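Long-range contacts in putative esterase/lipase/thioesterase (Silicibacter sp., PDB 2PBL), which is of unconfirmed function but probably hydrolyses ester or thioester bonds: residues D78-S83 against A97-Y101; H141-R145 against A193-V197. One frame throughout, in Å; residues are numbered along the deposited sequence.

Contact 1 (D78-S83 against A97-Y101); sequences DKSSWS and AMPSY
In this alpha/beta-hydrolase fold, the loop that follows strand 64-69 settles on the end of strand 94-99 through Lys79 and Ser100, with Met98 two residues back along the strand. Ser100 turns its hydroxyl to the loop: the backbone N of Lys79 donates to OG of Ser100 over 2.9 Å, nearly straight at 166°. The same oxygen lies against carbon, with CB of Asp78 on it and CG of Lys79 3.2 Å from OG.

The Lys79 side chain then crosses the strand. Its CG sits between backbone N and carbonyl carbon (chi1 65°), which sends the aliphatic chain past OG of Ser100 and brings CD to 3.5 Å from the carbonyl O of Met98. Only the last torsion bends, and NZ leaves the contact for a salt bridge with Asp54 and a hydrogen bond to Asn42. The charge is thus held on the two antiparallel strands at the edge of the sheet, while the methylene groups stay in the buried packing.

Met98, a selenomethionine, meets the loop further on, at Trp82 and Ser83. Extended beyond CG, it ends with CE against the carbonyl O of Trp82, 3.2 Å away, while its SE lies 4.0 Å from CB of Trp82; SE also comes 3.8 Å from CA of Ser83. The indole itself swings away from the strand to stack on His70, and a bound unknown ligand lies close to it.

An Asx turn at Asp78 shapes this part of the loop. OD1 of Asp78 accepts from the backbone N of Ser80 at 3.0 Å, on the anti side and 34° out of the carboxylate plane. On the far side of the strand, Pro99 turns its ring to helix 109-126, against Ala119.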
loop_
_atom_site.group_PDB
_atom_site.type_symbol
_atom_site.label_atom_id
_atom_site.label_comp_id
_atom_site.label_asym_id
_atom_site.label_seq_id
_atom_site.Cartn_x
_atom_site.Cartn_y
_atom_site.Cartn_z
ATOM N N ASP A 78 5.304 4.529 9.573
ATOM C CA ASP A 78 4.244 3.757 10.201
ATOM C C ASP A 78 2.954 4.383 9.667
ATOM O O ASP A 78 2.984 5.282 8.829
ATOM C CB ASP A 78 4.357 3.725 11.745
ATOM C CG ASP A 78 4.329 5.092 12.373
ATOM O OD1 ASP A 78 3.703 6.001 11.860
ATOM O OD2 ASP A 78 4.935 5.253 13.444
ATOM N N LYS A 79 1.827 3.919 10.169
ATOM C CA LYS A 79 0.533 4.406 9.718
ATOM C C LYS A 79 0.251 5.877 9.958
ATOM O O LYS A 79 -0.576 6.454 9.240
ATOM C CB LYS A 79 -0.598 3.606 10.382
ATOM C CG LYS A 79 -0.692 3.760 11.911
ATOM C CD LYS A 79 -1.671 2.743 12.531
ATOM C CE LYS A 79 -1.527 2.710 14.041
ATOM N NZ LYS A 79 -1.632 4.092 14.620
ATOM N N SER A 80 0.944 6.479 10.929
ATOM C CA SER A 80 0.659 7.853 11.332
ATOM C C SER A 80 1.009 8.945 10.333
ATOM O O SER A 80 0.549 10.065 10.504
ATOM C CB SER A 80 1.299 8.201 12.676
ATOM O OG SER A 80 2.707 8.368 12.582
ATOM N N SER A 81 1.803 8.649 9.319
ATOM C CA SER A 81 2.131 9.652 8.299
ATOM C C SER A 81 1.134 9.760 7.141
ATOM O O SER A 81 1.324 10.600 6.242
ATOM C CB SER A 81 3.482 9.328 7.716
ATOM O OG SER A 81 4.498 9.592 8.682
ATOM N N TRP A 82 0.036 9.000 7.178
ATOM C CA TRP A 82 -0.818 8.897 5.981
ATOM C C TRP A 82 -2.319 9.072 6.132
ATOM O O TRP A 82 -3.029 8.948 5.159
ATOM C CB TRP A 82 -0.585 7.533 5.336
ATOM C CG TRP A 82 0.854 7.070 5.371
ATOM C CD1 TRP A 82 1.412 6.245 6.303
ATOM C CD2 TRP A 82 1.926 7.499 4.525
ATOM N NE1 TRP A 82 2.753 6.109 6.070
ATOM C CE2 TRP A 82 3.093 6.854 4.972
ATOM C CE3 TRP A 82 2.005 8.335 3.399
ATOM C CZ2 TRP A 82 4.330 7.033 4.349
ATOM C CZ3 TRP A 82 3.223 8.509 2.788
ATOM C CH2 TRP A 82 4.369 7.843 3.244
ATOM N N SER A 83 -2.783 9.366 7.340
ATOM C CA SER A 83 -4.205 9.452 7.669
ATOM C C SER A 83 -4.960 10.371 6.752
ATOM O O SER A 83 -6.065 10.047 6.301
ATOM C CB SER A 83 -4.362 9.907 9.124
ATOM O OG SER A 83 -3.443 9.154 9.907
ATOM N N ALA A 97 -9.131 1.867 6.495
ATOM C CA ALA A 97 -8.207 1.289 7.432
ATOM C C ALA A 97 -6.783 1.506 6.968
ATOM O O ALA A 97 -6.496 1.304 5.792
ATOM C CB ALA A 97 -8.483 -0.236 7.603
HETATM N N MSE A 98 -5.879 1.764 7.902
HETATM C CA MSE A 98 -4.470 1.938 7.608
HETATM C C MSE A 98 -3.578 1.189 8.591
HETATM O O MSE A 98 -3.409 1.597 9.704
HETATM C CB MSE A 98 -4.103 3.418 7.571
HETATM C CG MSE A 98 -4.630 4.072 6.324
HETATM SE SE MSE A 98 -4.113 5.966 6.213
HETATM C CE MSE A 98 -4.929 6.457 4.581
ATOM N N PRO A 99 -3.001 0.050 8.170
ATOM C CA PRO A 99 -2.178 -0.597 9.186
ATOM C C PRO A 99 -0.725 -0.168 9.197
ATOM O O PRO A 99 -0.180 0.358 8.191
ATOM C CB PRO A 99 -2.220 -2.066 8.744
ATOM C CG PRO A 99 -2.234 -1.951 7.284
ATOM C CD PRO A 99 -3.098 -0.760 6.950
ATOM N N SER A 100 -0.115 -0.403 10.359
ATOM C CA SER A 100 1.310 -0.383 10.535
ATOM C C SER A 100 1.683 -1.871 10.475
ATOM O O SER A 100 0.796 -2.773 10.436
ATOM C CB SER A 100 1.682 0.194 11.907
ATOM O OG SER A 100 1.621 1.604 11.963
ATOM N N TYR A 101 2.976 -2.099 10.524
ATOM C CA TYR A 101 3.566 -3.409 10.454
ATOM C C TYR A 101 5.005 -3.300 10.911
ATOM O O TYR A 101 5.579 -2.204 10.873
ATOM C CB TYR A 101 3.474 -3.921 9.034
ATOM C CG TYR A 101 3.942 -2.967 7.940
ATOM C CD1 TYR A 101 5.295 -2.918 7.526
ATOM C CD2 TYR A 101 3.025 -2.145 7.285
ATOM C CE1 TYR A 101 5.705 -2.039 6.516
ATOM C CE2 TYR A 101 3.422 -1.286 6.254
ATOM C CZ TYR A 101 4.745 -1.223 5.884
ATOM O OH TYR A 101 5.078 -0.350 4.870
#

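Contact 2 (H141-R145 against A193-V197); sequences HLVAR and AESPV
His141 and Arg145, one turn apart on helix 138-145, both reach for Glu194, the first residue to leave helical geometry after helix 188-193. The close-packed half is built on the imidazole. With CG anti to the backbone N (chi1 162°), the ring extends toward the loop, and NE2 donates to the carbonyl O of Glu194 over 2.8 Å, in the plane of both ring and carbonyl. Pro196 fills in beside it: its CD is 3.6 Å from CD2 of His141, and its CG meets CB of Ala144 at 4.0 Å. Arg145 lays its CG over one face of the imidazole, 3.6 Å above the plane and offset toward the ring's rim, and Trp74 meets the same ring edge-to-face.

In the hydrolase fold this helix follows the putative nucleophile elbow, and the contact ties it to the loop leading into strand 206-212. Two bends, at chi2 and chi3, carry the Arg145 guanidinium round to the carboxylate for a side-on salt bridge: NE of Arg145 to OE1 of Glu194 at 2.8 Å, NH2 of Arg145 to OE2 of Glu194 at 3.0 Å. Both oxygens are met from above the carboxylate plane, the guanidinium and carboxylate planes being 58° apart. Asp148 takes NH1, and Thr113 also bonds OE1. The looser side lies toward the exposed Ala193, whose carbonyl O stands 4.0 Å from NH2 of Arg145, over one guanidinium face.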
loop_
_atom_site.group_PDB
_atom_site.type_symbol
_atom_site.label_atom_id
_atom_site.label_comp_id
_atom_site.label_asym_id
_atom_site.label_seq_id
_atom_site.Cartn_x
_atom_site.Cartn_y
_atom_site.Cartn_z
ATOM N N HIS A 141 3.223 -3.471 -3.096
ATOM C CA HIS A 141 3.618 -4.870 -3.041
ATOM C C HIS A 141 2.709 -5.637 -2.089
ATOM O O HIS A 141 2.133 -6.700 -2.429
ATOM C CB HIS A 141 5.062 -4.986 -2.598
ATOM C CG HIS A 141 5.412 -6.351 -2.099
ATOM N ND1 HIS A 141 5.234 -6.707 -0.787
ATOM C CD2 HIS A 141 5.877 -7.447 -2.741
ATOM C CE1 HIS A 141 5.552 -7.981 -0.642
ATOM N NE2 HIS A 141 5.963 -8.453 -1.811
ATOM N N LEU A 142 2.513 -5.086 -0.913
ATOM C CA LEU A 142 1.740 -5.786 0.118
ATOM C C LEU A 142 0.252 -5.959 -0.253
ATOM O O LEU A 142 -0.355 -7.005 -0.006
ATOM C CB LEU A 142 1.900 -5.049 1.438
ATOM C CG LEU A 142 3.315 -5.065 2.054
ATOM C CD1 LEU A 142 3.457 -3.977 3.122
ATOM C CD2 LEU A 142 3.641 -6.510 2.588
ATOM N N VAL A 143 -0.356 -4.953 -0.881
ATOM C CA VAL A 143 -1.754 -5.143 -1.285
ATOM C C VAL A 143 -1.870 -6.148 -2.435
ATOM O O VAL A 143 -2.831 -6.889 -2.484
ATOM C CB VAL A 143 -2.554 -3.832 -1.560
ATOM C CG1 VAL A 143 -2.734 -3.032 -0.273
ATOM C CG2 VAL A 143 -1.956 -3.009 -2.698
ATOM N N ALA A 144 -0.864 -6.226 -3.315
ATOM C CA ALA A 144 -0.853 -7.208 -4.393
ATOM C C ALA A 144 -0.813 -8.673 -3.851
ATOM O O ALA A 144 -1.542 -9.523 -4.326
ATOM C CB ALA A 144 0.291 -6.958 -5.299
ATOM N N ARG A 145 -0.059 -8.895 -2.806
ATOM C CA ARG A 145 0.044 -10.203 -2.141
ATOM C C ARG A 145 -1.255 -10.651 -1.495
ATOM O O ARG A 145 -1.420 -11.843 -1.170
ATOM C CB ARG A 145 1.105 -10.117 -1.044
ATOM C CG ARG A 145 2.481 -9.747 -1.505
ATOM C CD ARG A 145 3.074 -10.870 -2.313
ATOM N NE ARG A 145 3.366 -12.003 -1.406
ATOM C CZ ARG A 145 2.845 -13.238 -1.430
ATOM N NH1 ARG A 145 1.949 -13.653 -2.316
ATOM N NH2 ARG A 145 3.244 -14.081 -0.489
ATOM N N ALA A 193 9.493 -16.041 -4.093
ATOM C CA ALA A 193 8.332 -16.395 -3.293
ATOM C C ALA A 193 7.452 -15.182 -2.960
ATOM O O ALA A 193 6.224 -15.287 -2.923
ATOM C CB ALA A 193 8.773 -17.027 -2.006
ATOM N N GLU A 194 8.092 -14.049 -2.702
ATOM C CA GLU A 194 7.359 -12.822 -2.331
ATOM C C GLU A 194 7.061 -11.844 -3.485
ATOM O O GLU A 194 6.565 -10.750 -3.230
ATOM C CB GLU A 194 8.035 -12.086 -1.182
ATOM C CG GLU A 194 7.792 -12.778 0.170
ATOM C CD GLU A 194 6.356 -12.859 0.498
ATOM O OE1 GLU A 194 5.667 -11.864 0.256
ATOM O OE2 GLU A 194 5.862 -13.944 0.945
ATOM N N SER A 195 7.322 -12.255 -4.721
ATOM C CA SER A 195 7.108 -11.413 -5.872
ATOM C C SER A 195 5.712 -11.634 -6.460
ATOM O O SER A 195 5.388 -12.715 -6.895
ATOM C CB SER A 195 8.143 -11.686 -6.967
ATOM O OG SER A 195 9.457 -11.423 -6.506
ATOM N N PRO A 196 4.885 -10.591 -6.479
ATOM C CA PRO A 196 3.574 -10.612 -7.103
ATOM C C PRO A 196 3.565 -11.111 -8.558
ATOM O O PRO A 196 2.621 -11.770 -8.962
ATOM C CB PRO A 196 3.162 -9.135 -6.995
ATOM C CG PRO A 196 3.796 -8.718 -5.779
ATOM C CD PRO A 196 5.091 -9.316 -5.770
ATOM N N VAL A 197 4.614 -10.836 -9.343
ATOM C CA VAL A 197 4.632 -11.336 -10.715
ATOM C C VAL A 197 4.606 -12.870 -10.763
ATOM O O VAL A 197 4.163 -13.428 -11.758
ATOM C CB VAL A 197 5.836 -10.841 -11.566
ATOM C CG1 VAL A 197 5.802 -9.393 -11.716
ATOM C CG2 VAL A 197 7.169 -11.329 -10.990
#

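In the fold
Both contacts are largely buried, on opposite sides of the chain's centre, with their own centres about 19 Å apart. Contact 1 fixes a loop to a strand within the sheet; contact 2 joins a helix packed against that sheet to a loop between helix 188-193 and strand 206-212, and reaches the exposed Ala193 at one end. Their chemistry differs accordingly: one backbone-to-hydroxyl bond amid aliphatic and selenium packing in contact 1, a two-pronged salt bridge plus an imidazole bond in contact 2. They meet where CZ of Tyr101 packs 4.1 Å from CD1 of Leu142, and helix 109-126 touches side chains of both.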